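Local structure of protein LIN-41 (Caenorhabditis elegans, 4UMG) at residues N9-G14 and P119-P124; S16-I21 and C123-D128; Q25-V30 and I96-Y101; V73-I78 and V85-T90. The protein controls the onset of developmental plasticity in the worm as a TRIM-NHL protein, of which the filamin domain described here forms one part. All blocks are in the same frame, centred on the assembly; numbering follows the deposited sequence.

Interaction 1. Residues N9-G14 and P119-P124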
loop_
_atom_site.group_PDB
_atom_site.type_symbol
_atom_site.label_atom_id
_atom_site.label_comp_id
_atom_site.label_asym_id
_atom_site.label_seq_id
_atom_site.Cartn_x
_atom_site.Cartn_y
_atom_site.Cartn_z
ATOM N N ASN A 9 9.870 10.164 -0.562
ATOM C CA ASN A 9 8.893 11.181 -0.922
ATOM C C ASN A 9 7.523 10.613 -1.263
ATOM O O ASN A 9 6.574 11.385 -1.460
ATOM C CB ASN A 9 9.383 12.062 -2.103
ATOM C CG ASN A 9 10.589 12.933 -1.751
ATOM O OD1 ASN A 9 11.007 13.057 -0.582
ATOM N ND2 ASN A 9 11.203 13.534 -2.751
ATOM N N SER A 10 7.436 9.287 -1.417
ATOM C CA SER A 10 6.193 8.565 -1.738
ATOM C C SER A 10 5.456 8.207 -0.449
ATOM O O SER A 10 6.091 7.926 0.570
ATOM C CB SER A 10 6.482 7.333 -2.590
ATOM O OG SER A 10 7.085 7.790 -3.792
ATOM N N SER A 11 4.120 8.252 -0.465
ATOM C CA SER A 11 3.366 7.989 0.756
ATOM C C SER A 11 1.981 7.457 0.489
ATOM O O SER A 11 1.433 7.671 -0.590
ATOM C CB SER A 11 3.213 9.287 1.553
ATOM O OG SER A 11 2.576 10.272 0.758
ATOM N N ILE A 12 1.365 6.888 1.523
ATOM C CA ILE A 12 -0.032 6.439 1.444
ATOM C C ILE A 12 -0.901 7.693 1.609
ATOM O O ILE A 12 -0.586 8.561 2.435
ATOM C CB ILE A 12 -0.337 5.376 2.532
ATOM C CG1 ILE A 12 0.549 4.113 2.377
ATOM C CG2 ILE A 12 -1.843 5.038 2.577
ATOM C CD1 ILE A 12 0.689 3.239 3.663
ATOM N N VAL A 13 -1.976 7.784 0.820
ATOM C CA VAL A 13 -2.929 8.901 0.849
ATOM C C VAL A 13 -3.932 8.665 1.995
ATOM O O VAL A 13 -4.731 7.728 1.937
ATOM C CB VAL A 13 -3.633 9.077 -0.524
ATOM C CG1 VAL A 13 -4.665 10.213 -0.492
ATOM C CG2 VAL A 13 -2.620 9.311 -1.636
ATOM N N GLY A 14 -3.854 9.499 3.027
ATOM C CA GLY A 14 -4.745 9.444 4.185
ATOM C C GLY A 14 -4.434 8.331 5.168
ATOM O O GLY A 14 -3.443 7.604 5.013
ATOM N N PRO A 119 11.464 0.822 1.695
ATOM C CA PRO A 119 10.103 1.136 2.194
ATOM C C PRO A 119 9.747 2.602 2.018
ATOM O O PRO A 119 10.608 3.478 2.257
ATOM C CB PRO A 119 10.171 0.789 3.682
ATOM C CG PRO A 119 11.266 -0.280 3.766
ATOM C CD PRO A 119 12.288 0.175 2.740
ATOM N N ILE A 120 8.493 2.878 1.598
ATOM C CA ILE A 120 8.074 4.267 1.433
ATOM C C ILE A 120 7.853 4.905 2.784
ATOM O O ILE A 120 7.876 4.202 3.795
ATOM C CB ILE A 120 6.847 4.403 0.521
ATOM C CG1 ILE A 120 5.572 3.703 1.129
ATOM C CG2 ILE A 120 7.204 3.902 -0.888
ATOM C CD1 ILE A 120 4.243 4.083 0.459
ATOM N N SER A 121 7.569 6.233 2.809
ATOM C CA SER A 121 7.334 6.893 4.096
ATOM C C SER A 121 6.156 6.229 4.800
ATOM O O SER A 121 5.123 5.962 4.185
ATOM C CB SER A 121 7.067 8.384 3.898
ATOM O OG SER A 121 5.848 8.566 3.207
ATOM N N GLY A 122 6.345 5.904 6.058
ATOM C CA GLY A 122 5.288 5.303 6.850
ATOM C C GLY A 122 5.203 3.796 6.802
ATOM O O GLY A 122 4.340 3.242 7.478
ATOM N N CYS A 123 6.095 3.114 6.038
ATOM C CA CYS A 123 6.063 1.635 5.921
ATOM C C CYS A 123 7.290 0.949 6.546
ATOM O O CYS A 123 8.365 1.558 6.569
ATOM C CB CYS A 123 5.869 1.204 4.472
ATOM S SG CYS A 123 4.214 1.524 3.834
ATOM N N PRO A 124 7.165 -0.289 7.081
ATOM C CA PRO A 124 5.940 -1.124 7.144
ATOM C C PRO A 124 5.001 -0.634 8.227
ATOM O O PRO A 124 5.431 0.071 9.163
ATOM C CB PRO A 124 6.467 -2.507 7.509
ATOM C CG PRO A 124 7.748 -2.220 8.310
ATOM C CD PRO A 124 8.326 -0.981 7.676
HETATM O O HOH W 1 2.632 6.762 4.094
#

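Interaction 2. Residues S16-I21 and C123-D128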
loop_
_atom_site.group_PDB
_atom_site.type_symbol
_atom_site.label_atom_id
_atom_site.label_comp_id
_atom_site.label_asym_id
_atom_site.label_seq_id
_atom_site.Cartn_x
_atom_site.Cartn_y
_atom_site.Cartn_z
ATOM N N SER A 16 -7.116 6.176 6.177
ATOM C CA SER A 16 -8.222 5.213 6.039
ATOM C C SER A 16 -7.718 3.757 6.037
ATOM O O SER A 16 -8.391 2.869 6.568
ATOM C CB SER A 16 -9.040 5.496 4.778
ATOM O OG SER A 16 -8.394 5.000 3.615
ATOM N N PHE A 17 -6.519 3.533 5.475
ATOM C CA PHE A 17 -5.846 2.224 5.364
ATOM C C PHE A 17 -5.654 1.486 6.698
ATOM O O PHE A 17 -5.529 0.254 6.709
ATOM C CB PHE A 17 -4.487 2.390 4.656
ATOM C CG PHE A 17 -3.357 2.955 5.487
ATOM C CD1 PHE A 17 -3.227 4.325 5.676
ATOM C CD2 PHE A 17 -2.415 2.116 6.073
ATOM C CE1 PHE A 17 -2.185 4.846 6.451
ATOM C CE2 PHE A 17 -1.383 2.635 6.855
ATOM C CZ PHE A 17 -1.269 3.996 7.036
ATOM N N LYS A 18 -5.572 2.238 7.813
ATOM C CA LYS A 18 -5.341 1.659 9.148
ATOM C C LYS A 18 -6.460 0.738 9.632
ATOM O O LYS A 18 -6.256 -0.085 10.527
ATOM C CB LYS A 18 -5.106 2.780 10.184
ATOM C CG LYS A 18 -3.813 3.580 9.977
ATOM C CD LYS A 18 -2.536 2.800 10.363
ATOM C CE LYS A 18 -2.467 2.379 11.819
ATOM N NZ LYS A 18 -1.461 1.308 12.023
ATOM N N LYS A 19 -7.652 0.896 9.068
ATOM C CA LYS A 19 -8.822 0.151 9.476
ATOM C C LYS A 19 -9.560 -0.372 8.265
ATOM O O LYS A 19 -9.782 0.363 7.300
ATOM C CB LYS A 19 -9.756 1.043 10.326
ATOM C CG LYS A 19 -9.174 1.391 11.692
ATOM C CD LYS A 19 -10.126 2.234 12.538
ATOM C CE LYS A 19 -9.502 2.635 13.860
ATOM N NZ LYS A 19 -9.104 1.461 14.692
ATOM N N ALA A 20 -9.967 -1.637 8.324
ATOM C CA ALA A 20 -10.699 -2.251 7.235
ATOM C C ALA A 20 -11.646 -3.351 7.701
ATOM O O ALA A 20 -11.665 -3.737 8.877
ATOM C CB ALA A 20 -9.741 -2.745 6.150
ATOM N N ILE A 21 -12.532 -3.751 6.805
ATOM C CA ILE A 21 -13.555 -4.735 7.122
ATOM C C ILE A 21 -13.252 -6.067 6.469
ATOM O O ILE A 21 -12.936 -6.134 5.272
ATOM C CB ILE A 21 -14.971 -4.185 6.776
ATOM C CG1 ILE A 21 -15.253 -2.858 7.545
ATOM C CG2 ILE A 21 -16.067 -5.230 7.039
ATOM C CD1 ILE A 21 -16.515 -2.061 7.090
ATOM N N CYS A 123 6.095 3.114 6.038
ATOM C CA CYS A 123 6.063 1.635 5.921
ATOM C C CYS A 123 7.290 0.949 6.546
ATOM O O CYS A 123 8.365 1.558 6.569
ATOM C CB CYS A 123 5.869 1.204 4.472
ATOM S SG CYS A 123 4.214 1.524 3.834
ATOM N N PRO A 124 7.165 -0.289 7.081
ATOM C CA PRO A 124 5.940 -1.124 7.144
ATOM C C PRO A 124 5.001 -0.634 8.227
ATOM O O PRO A 124 5.431 0.071 9.163
ATOM C CB PRO A 124 6.467 -2.507 7.509
ATOM C CG PRO A 124 7.748 -2.220 8.310
ATOM C CD PRO A 124 8.326 -0.981 7.676
ATOM N N THR A 125 3.737 -1.015 8.112
ATOM C CA THR A 125 2.744 -0.562 9.054
ATOM C C THR A 125 1.646 -1.634 9.289
ATOM O O THR A 125 1.598 -2.643 8.587
ATOM C CB THR A 125 2.172 0.771 8.537
ATOM O OG1 THR A 125 1.275 1.281 9.515
ATOM C CG2 THR A 125 1.486 0.627 7.160
ATOM N N THR A 126 0.787 -1.381 10.282
ATOM C CA THR A 126 -0.297 -2.255 10.693
ATOM C C THR A 126 -1.593 -1.767 10.104
ATOM O O THR A 126 -1.780 -0.557 9.949
ATOM C CB THR A 126 -0.335 -2.294 12.249
ATOM O OG1 THR A 126 0.827 -2.999 12.732
ATOM C CG2 THR A 126 -1.607 -2.924 12.839
ATOM N N MET A 127 -2.494 -2.729 9.796
ATOM C CA MET A 127 -3.878 -2.468 9.398
ATOM C C MET A 127 -4.734 -3.386 10.235
ATOM O O MET A 127 -4.456 -4.578 10.311
ATOM C CB MET A 127 -4.139 -2.685 7.906
ATOM C CG MET A 127 -3.136 -1.970 7.006
ATOM S SD MET A 127 -3.394 -2.283 5.247
ATOM C CE MET A 127 -3.113 -4.057 5.138
ATOM N N ASP A 128 -5.744 -2.814 10.915
ATOM C CA ASP A 128 -6.627 -3.579 11.786
ATOM C C ASP A 128 -7.890 -3.906 11.037
ATOM O O ASP A 128 -8.650 -3.003 10.688
ATOM C CB ASP A 128 -6.923 -2.799 13.069
ATOM C CG ASP A 128 -5.689 -2.691 13.937
ATOM O OD1 ASP A 128 -5.088 -3.739 14.235
ATOM O OD2 ASP A 128 -5.270 -1.554 14.236
HETATM O O HOH W 2 1.796 0.706 12.135
#

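Interaction 3. Residues Q25-V30 and I96-Y101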
loop_
_atom_site.group_PDB
_atom_site.type_symbol
_atom_site.label_atom_id
_atom_site.label_comp_id
_atom_site.label_asym_id
_atom_site.label_seq_id
_atom_site.Cartn_x
_atom_site.Cartn_y
_atom_site.Cartn_z
ATOM N N GLN A 25 -13.407 -6.294 -0.449
ATOM C CA GLN A 25 -12.257 -5.873 -1.259
ATOM C C GLN A 25 -11.911 -4.453 -0.791
ATOM O O GLN A 25 -12.796 -3.593 -0.720
ATOM C CB GLN A 25 -12.635 -5.889 -2.754
ATOM C CG GLN A 25 -12.478 -7.285 -3.358
ATOM C CD GLN A 25 -12.601 -7.296 -4.862
ATOM O OE1 GLN A 25 -13.450 -6.617 -5.456
ATOM N NE2 GLN A 25 -11.771 -8.103 -5.513
ATOM N N THR A 26 -10.653 -4.251 -0.395
ATOM C CA THR A 26 -10.176 -3.032 0.246
ATOM C C THR A 26 -9.159 -2.345 -0.649
ATOM O O THR A 26 -8.306 -3.027 -1.211
ATOM C CB THR A 26 -9.554 -3.439 1.609
ATOM O OG1 THR A 26 -10.556 -4.149 2.356
ATOM C CG2 THR A 26 -9.045 -2.250 2.416
ATOM N N VAL A 27 -9.247 -1.011 -0.773
ATOM C CA VAL A 27 -8.342 -0.229 -1.614
ATOM C C VAL A 27 -7.513 0.784 -0.798
ATOM O O VAL A 27 -8.063 1.493 0.051
ATOM C CB VAL A 27 -9.140 0.493 -2.751
ATOM C CG1 VAL A 27 -8.200 1.247 -3.686
ATOM C CG2 VAL A 27 -9.992 -0.492 -3.553
ATOM N N ILE A 28 -6.197 0.873 -1.078
ATOM C CA ILE A 28 -5.314 1.849 -0.439
ATOM C C ILE A 28 -4.685 2.627 -1.584
ATOM O O ILE A 28 -4.251 2.016 -2.563
ATOM C CB ILE A 28 -4.237 1.171 0.448
ATOM C CG1 ILE A 28 -4.874 0.266 1.537
ATOM C CG2 ILE A 28 -3.286 2.223 1.077
ATOM C CD1 ILE A 28 -3.812 -0.712 2.154
ATOM N N TYR A 29 -4.627 3.965 -1.473
ATOM C CA TYR A 29 -4.040 4.784 -2.529
ATOM C C TYR A 29 -2.682 5.276 -2.097
ATOM O O TYR A 29 -2.527 5.681 -0.950
ATOM C CB TYR A 29 -4.948 5.966 -2.875
ATOM C CG TYR A 29 -6.224 5.526 -3.546
ATOM C CD1 TYR A 29 -6.242 5.183 -4.894
ATOM C CD2 TYR A 29 -7.404 5.388 -2.821
ATOM C CE1 TYR A 29 -7.420 4.802 -5.526
ATOM C CE2 TYR A 29 -8.582 4.969 -3.435
ATOM C CZ TYR A 29 -8.583 4.668 -4.786
ATOM O OH TYR A 29 -9.741 4.275 -5.414
ATOM N N VAL A 30 -1.683 5.158 -2.992
ATOM C CA VAL A 30 -0.287 5.558 -2.757
ATOM C C VAL A 30 0.122 6.652 -3.754
ATOM O O VAL A 30 -0.137 6.539 -4.951
ATOM C CB VAL A 30 0.662 4.330 -2.798
ATOM C CG1 VAL A 30 2.121 4.731 -2.582
ATOM C CG2 VAL A 30 0.243 3.281 -1.770
ATOM N N ILE A 96 -0.545 8.146 -9.031
ATOM C CA ILE A 96 -1.310 7.456 -7.978
ATOM C C ILE A 96 -1.330 5.995 -8.363
ATOM O O ILE A 96 -1.468 5.674 -9.550
ATOM C CB ILE A 96 -2.755 8.030 -7.804
ATOM C CG1 ILE A 96 -2.758 9.377 -7.050
ATOM C CG2 ILE A 96 -3.723 7.009 -7.142
ATOM C CD1 ILE A 96 -2.705 9.333 -5.475
ATOM N N VAL A 97 -1.159 5.109 -7.363
ATOM C CA VAL A 97 -1.286 3.677 -7.554
ATOM C C VAL A 97 -2.356 3.186 -6.556
ATOM O O VAL A 97 -2.290 3.517 -5.366
ATOM C CB VAL A 97 0.056 2.888 -7.471
ATOM C CG1 VAL A 97 0.729 3.041 -6.119
ATOM C CG2 VAL A 97 -0.135 1.404 -7.810
ATOM N N ALA A 98 -3.352 2.455 -7.049
ATOM C CA ALA A 98 -4.371 1.879 -6.170
ATOM C C ALA A 98 -3.916 0.458 -5.831
ATOM O O ALA A 98 -3.533 -0.288 -6.739
ATOM C CB ALA A 98 -5.724 1.840 -6.884
ATOM N N LEU A 99 -3.860 0.115 -4.518
ATOM C CA LEU A 99 -3.487 -1.199 -4.036
ATOM C C LEU A 99 -4.745 -1.863 -3.515
ATOM O O LEU A 99 -5.444 -1.270 -2.698
ATOM C CB LEU A 99 -2.492 -1.074 -2.889
ATOM C CG LEU A 99 -1.161 -0.384 -3.219
ATOM C CD1 LEU A 99 -0.239 -0.452 -2.021
ATOM C CD2 LEU A 99 -0.452 -1.046 -4.390
ATOM N N SER A 100 -5.095 -3.019 -4.063
ATOM C CA SER A 100 -6.317 -3.702 -3.665
ATOM C C SER A 100 -6.026 -5.053 -3.069
ATOM O O SER A 100 -5.158 -5.773 -3.559
ATOM C CB SER A 100 -7.266 -3.859 -4.861
ATOM O OG SER A 100 -7.786 -2.588 -5.197
ATOM N N TYR A 101 -6.710 -5.384 -1.968
ATOM C CA TYR A 101 -6.545 -6.675 -1.334
ATOM C C TYR A 101 -7.839 -7.136 -0.673
ATOM O O TYR A 101 -8.737 -6.332 -0.423
ATOM C CB TYR A 101 -5.348 -6.667 -0.348
ATOM C CG TYR A 101 -5.643 -5.934 0.938
ATOM C CD1 TYR A 101 -5.565 -4.541 1.007
ATOM C CD2 TYR A 101 -5.943 -6.630 2.108
ATOM C CE1 TYR A 101 -5.805 -3.862 2.202
ATOM C CE2 TYR A 101 -6.261 -5.960 3.284
ATOM C CZ TYR A 101 -6.182 -4.575 3.331
ATOM O OH TYR A 101 -6.461 -3.901 4.489
#

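Interaction 4. Residues V73-I78 and V85-T90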
loop_
_atom_site.group_PDB
_atom_site.type_symbol
_atom_site.label_atom_id
_atom_site.label_comp_id
_atom_site.label_asym_id
_atom_site.label_seq_id
_atom_site.Cartn_x
_atom_site.Cartn_y
_atom_site.Cartn_z
ATOM N N VAL A 73 7.878 -0.501 -8.120
ATOM C CA VAL A 73 7.022 -0.522 -6.930
ATOM C C VAL A 73 6.613 -1.956 -6.568
ATOM O O VAL A 73 6.150 -2.718 -7.419
ATOM C CB VAL A 73 5.777 0.418 -7.131
ATOM C CG1 VAL A 73 4.818 0.362 -5.937
ATOM C CG2 VAL A 73 6.203 1.856 -7.394
ATOM N N GLN A 74 6.778 -2.313 -5.289
ATOM C CA GLN A 74 6.381 -3.620 -4.772
ATOM C C GLN A 74 5.492 -3.352 -3.566
ATOM O O GLN A 74 5.745 -2.425 -2.800
ATOM C CB GLN A 74 7.622 -4.410 -4.331
ATOM C CG GLN A 74 8.597 -4.705 -5.464
ATOM C CD GLN A 74 9.732 -5.568 -4.992
ATOM O OE1 GLN A 74 9.698 -6.789 -5.126
ATOM N NE2 GLN A 74 10.754 -4.956 -4.413
ATOM N N ALA A 75 4.429 -4.127 -3.406
ATOM C CA ALA A 75 3.571 -3.959 -2.238
ATOM C C ALA A 75 3.169 -5.339 -1.747
ATOM O O ALA A 75 2.817 -6.203 -2.560
ATOM C CB ALA A 75 2.334 -3.151 -2.599
ATOM N N PHE A 76 3.288 -5.576 -0.446
ATOM C CA PHE A 76 2.794 -6.834 0.077
ATOM C C PHE A 76 1.977 -6.629 1.330
ATOM O O PHE A 76 2.164 -5.662 2.061
ATOM C CB PHE A 76 3.841 -7.910 0.259
ATOM C CG PHE A 76 4.920 -7.482 1.175
ATOM C CD1 PHE A 76 4.777 -7.625 2.554
ATOM C CD2 PHE A 76 6.134 -7.040 0.673
ATOM C CE1 PHE A 76 5.805 -7.249 3.411
ATOM C CE2 PHE A 76 7.179 -6.725 1.524
ATOM C CZ PHE A 76 7.005 -6.819 2.884
ATOM N N VAL A 77 1.086 -7.574 1.583
ATOM C CA VAL A 77 0.194 -7.589 2.716
ATOM C C VAL A 77 0.281 -8.985 3.291
ATOM O O VAL A 77 0.265 -9.970 2.529
ATOM C CB VAL A 77 -1.248 -7.233 2.326
ATOM C CG1 VAL A 77 -2.245 -7.548 3.449
ATOM C CG2 VAL A 77 -1.358 -5.769 1.912
ATOM N N ILE A 78 0.512 -9.054 4.605
ATOM C CA ILE A 78 0.603 -10.308 5.348
ATOM C C ILE A 78 -0.559 -10.344 6.287
ATOM O O ILE A 78 -0.808 -9.369 7.004
ATOM C CB ILE A 78 1.915 -10.412 6.136
ATOM C CG1 ILE A 78 3.105 -10.020 5.242
ATOM C CG2 ILE A 78 2.059 -11.806 6.721
ATOM C CD1 ILE A 78 3.187 -10.848 3.795
ATOM N N VAL A 85 -1.058 -12.195 1.186
ATOM C CA VAL A 85 -2.377 -11.869 0.640
ATOM C C VAL A 85 -2.062 -11.265 -0.695
ATOM O O VAL A 85 -1.164 -10.428 -0.797
ATOM C CB VAL A 85 -3.091 -10.881 1.632
ATOM C CG1 VAL A 85 -4.407 -10.361 1.098
ATOM C CG2 VAL A 85 -3.289 -11.547 3.007
ATOM N N GLU A 86 -2.817 -11.646 -1.739
ATOM C CA GLU A 86 -2.534 -11.112 -3.069
ATOM C C GLU A 86 -2.887 -9.620 -3.144
ATOM O O GLU A 86 -4.009 -9.233 -2.819
ATOM C CB GLU A 86 -3.314 -11.910 -4.130
ATOM C CG GLU A 86 -3.043 -11.488 -5.572
ATOM C CD GLU A 86 -1.694 -11.834 -6.184
ATOM O OE1 GLU A 86 -1.017 -12.765 -5.692
ATOM O OE2 GLU A 86 -1.346 -11.202 -7.205
ATOM N N VAL A 87 -1.920 -8.797 -3.545
ATOM C CA VAL A 87 -2.164 -7.342 -3.696
ATOM C C VAL A 87 -2.193 -6.999 -5.179
ATOM O O VAL A 87 -1.243 -7.290 -5.886
ATOM C CB VAL A 87 -1.086 -6.499 -2.949
ATOM C CG1 VAL A 87 -1.332 -4.998 -3.124
ATOM C CG2 VAL A 87 -1.054 -6.866 -1.465
ATOM N N THR A 88 -3.265 -6.352 -5.651
ATOM C CA THR A 88 -3.329 -5.954 -7.048
ATOM C C THR A 88 -2.965 -4.480 -7.119
ATOM O O THR A 88 -3.499 -3.685 -6.341
ATOM C CB THR A 88 -4.751 -6.225 -7.559
ATOM O OG1 THR A 88 -4.968 -7.639 -7.559
ATOM C CG2 THR A 88 -4.994 -5.646 -8.966
ATOM N N MET A 89 -2.045 -4.108 -8.030
ATOM C CA MET A 89 -1.677 -2.715 -8.184
ATOM C C MET A 89 -2.074 -2.222 -9.567
ATOM O O MET A 89 -1.739 -2.827 -10.589
ATOM C CB MET A 89 -0.239 -2.402 -7.780
ATOM C CG MET A 89 0.856 -2.821 -8.709
ATOM S SD MET A 89 2.338 -1.922 -8.157
ATOM C CE MET A 89 2.582 -2.692 -6.532
ATOM N N THR A 90 -2.932 -1.220 -9.553
ATOM C CA THR A 90 -3.487 -0.586 -10.749
ATOM C C THR A 90 -2.873 0.794 -10.872
ATOM O O THR A 90 -3.096 1.614 -9.968
ATOM C CB THR A 90 -5.021 -0.505 -10.598
ATOM O OG1 THR A 90 -5.527 -1.788 -10.251
ATOM C CG2 THR A 90 -5.716 0.016 -11.862
HETATM O O HOH W 3 1.334 -9.597 -0.639
#

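Interaction 1. Residues N9-G14 and P119-P124
Ser121 grips the carbonyl oxygen of Ser10 twice. Its backbone N donates to Ser10 O at 3.2 Å, with the N-H...O angle bent to 144°, and its hydroxyl OG donates to the same Ser10 O at 2.7 Å. The two donors arrive from opposite faces of the carbonyl plane. Ser121 OG can reach because it sits between its own backbone N and carbonyl carbon (chi1 66°). Water 1 completes the pairing, accepting from Ile12 N and donating to Ser121 O at 2.6 Å. Beneath this polar edge, Ile120 and Ile12 meet at about a right angle, CD1 of Ile120 lying 4.2 Å from CG1 of Ile12, while the Ile12 CD1 methyl rests 3.9 Å from Cys123 SG. Further out, a type II turn from Ile120 to Cys123, closed by Cys123 N to Ile120 O, presents Ser121. Gly122 takes the positive phi of that turn. Across from it, Ser10 OG bonds to Cys6 O and Arg33 N, and Ser11 and Val13 pair with strand 26-31. With two donors on one acceptor and a water bridging the next backbone pair, the N-terminal segment is tied to the turn by polar bonds, although regular strand pairing is hardly developed.

Interaction 2. Residues S16-I21 and C123-D128
Phe17 and Thr125 approach from opposite directions, and the ring meets the threonine at its edge: CE2 of Phe17 is 3.5 Å from the Thr125 CG2 methyl, which lies near the ring plane. One face of the same ring carries the chain of its neighbour, with Lys18 CG lying over it, offset toward the rim. From there Lys18 doubles back, bent at chi2 (-73°) and again at chi3 (-61°), which brings NZ round to Thr126 O at 2.8 Å. The ammonium stands above that carbonyl plane instead of on a lone pair, and it makes a second, weak bond to water 2, which also accepts from Thr126 N. Met127 comes in beside the Phe17 backbone, its CG 3.3 Å from Phe17 O, before its chain leads off into the core toward Ile28 and Tyr101. Asp128 N to Lys18 O at 2.8 Å and Ala20 N to Asp128 O at 3.0 Å start strand 19-21 parallel to strand 118-130. Lys18 NZ stays 5.3 Å and Lys19 NZ 4.9 Å from Asp128 OD2, too far for a salt bridge; Lys18 is held by a neutral carbonyl, and the nearby carboxylate probably adds a mild attraction.

Interaction 3. Residues Q25-V30 and I96-Y101
Thr26 and Tyr101 open a regular antiparallel pairing that runs through to Val30 and Val97. Six backbone hydrogen bonds come in three reciprocal pairs: Thr26 with Tyr101, Ile28 with Leu99, and Val30 with Val97. The bond from Thr26 N to Tyr101 O is 2.8 Å long. The longest, from Val97 N to Val30 O, is 3.0 Å, and all are close to straight. Between them lie the non-hydrogen-bonded pairs Val27-Ser100 and Tyr29-Ala98, where CA-H...O contacts fill in, such as Ser100 CA to Thr26 O at 3.2 Å.

The two strands belong to the immunoglobulin-like sandwich of a filamin repeat, and alternate residues serve its inside and its outside. Inward go Thr26, Ile28, Val30, Val97, Leu99 and Tyr101, facing strands 107-115 and 118-130.

Among the aliphatic contacts on that face, Val30 and Val97 lie side by side, with CB of Val30 3.6 Å from CG1 of Val97, and Val30 CG2 reaches diagonally to Leu99 CD1 at 3.8 Å.

Aromatic contacts mark both faces. The Tyr101 ring stands beside Thr26 and takes its CB over one face as a CH-pi contact, 4.1 Å from the ring centroid, with Ile28 CD1 3.7 Å from CE1 of Tyr101. On the outer face the Tyr29 ring leans across the neighbouring strand, CE1 3.7 Å from Ala98 CB, while Val27 CG1 of its own strand covers one ring face toward the rim.

Interaction 4. Residues V73-I78 and V85-T90
Val77 packs against two residues of the returning strand at once. Its CG2 methyl meets CG2 of Val87 at 3.6 Å, the side chains crossing at about a right angle, and its CG1 lies 3.9 Å from Val85 CB. The split follows from the torsion of Val77: CG1 lies opposite the backbone N (chi1 167°) and goes to Val85, leaving CG2, beside the N, for Val87. Farther along, Ala75 CB touches both Val87 CG1 and the methyl of Met89, which lie roughly perpendicular to each other as seen from it. That methionine bridges the widening gap with its length. Bent at chi3 (66°), it turns CE back over the 73-78 strand, 3.8 Å from Val73 CG1 and 4.0 Å from Ala75 CB. Leu99, Tyr101 and Leu111 back this apolar side.

The backbones are held far less closely. The one direct hydrogen bond between them runs from Val85 N to Val77 O at 2.9 Å. Where a regular pair would have its return bond, water 3 steps in, accepting from Val77 N and donating to Val85 O at 2.6 Å. Past that point the strands part, and the axes of 73-78 and 88-90 come no nearer than 8.5 Å. Gln74 and Glu86 turn away from the contact toward solvent.

Such parting suits a beta hairpin whose arms pair in different directions: 73-78 bonds to strand 107-115 and the 88-90 part to strand 96-101, so the hairpin passes from one layer to the other at an edge of the immunoglobulin-like sandwich, with side chains filling the space between.

How the interactions relate
Along the chain, interactions 1 and 2 both tie the N-terminal part to strand 118-130, sharing Cys123 and Pro124, and the loop each closes encloses interaction 3, which in turn encloses the hairpin of interaction 4. Centres lie 9 to 14 Å apart. Val13, just after strand 11-12, probably hydrogen-bonds from its N to Tyr29 O (2.8 Å), joining interactions 1 and 3, and strands 96-101 and 84-91 join interactions 3 and 4. In the core, Met127 of interaction 2 touches Ile28 and Tyr101 of interaction 3 and, through CE, Val77 CG1 of interaction 4. Three contacts between segments distant in sequence, and one local hairpin, thus close one compact filamin sandwich.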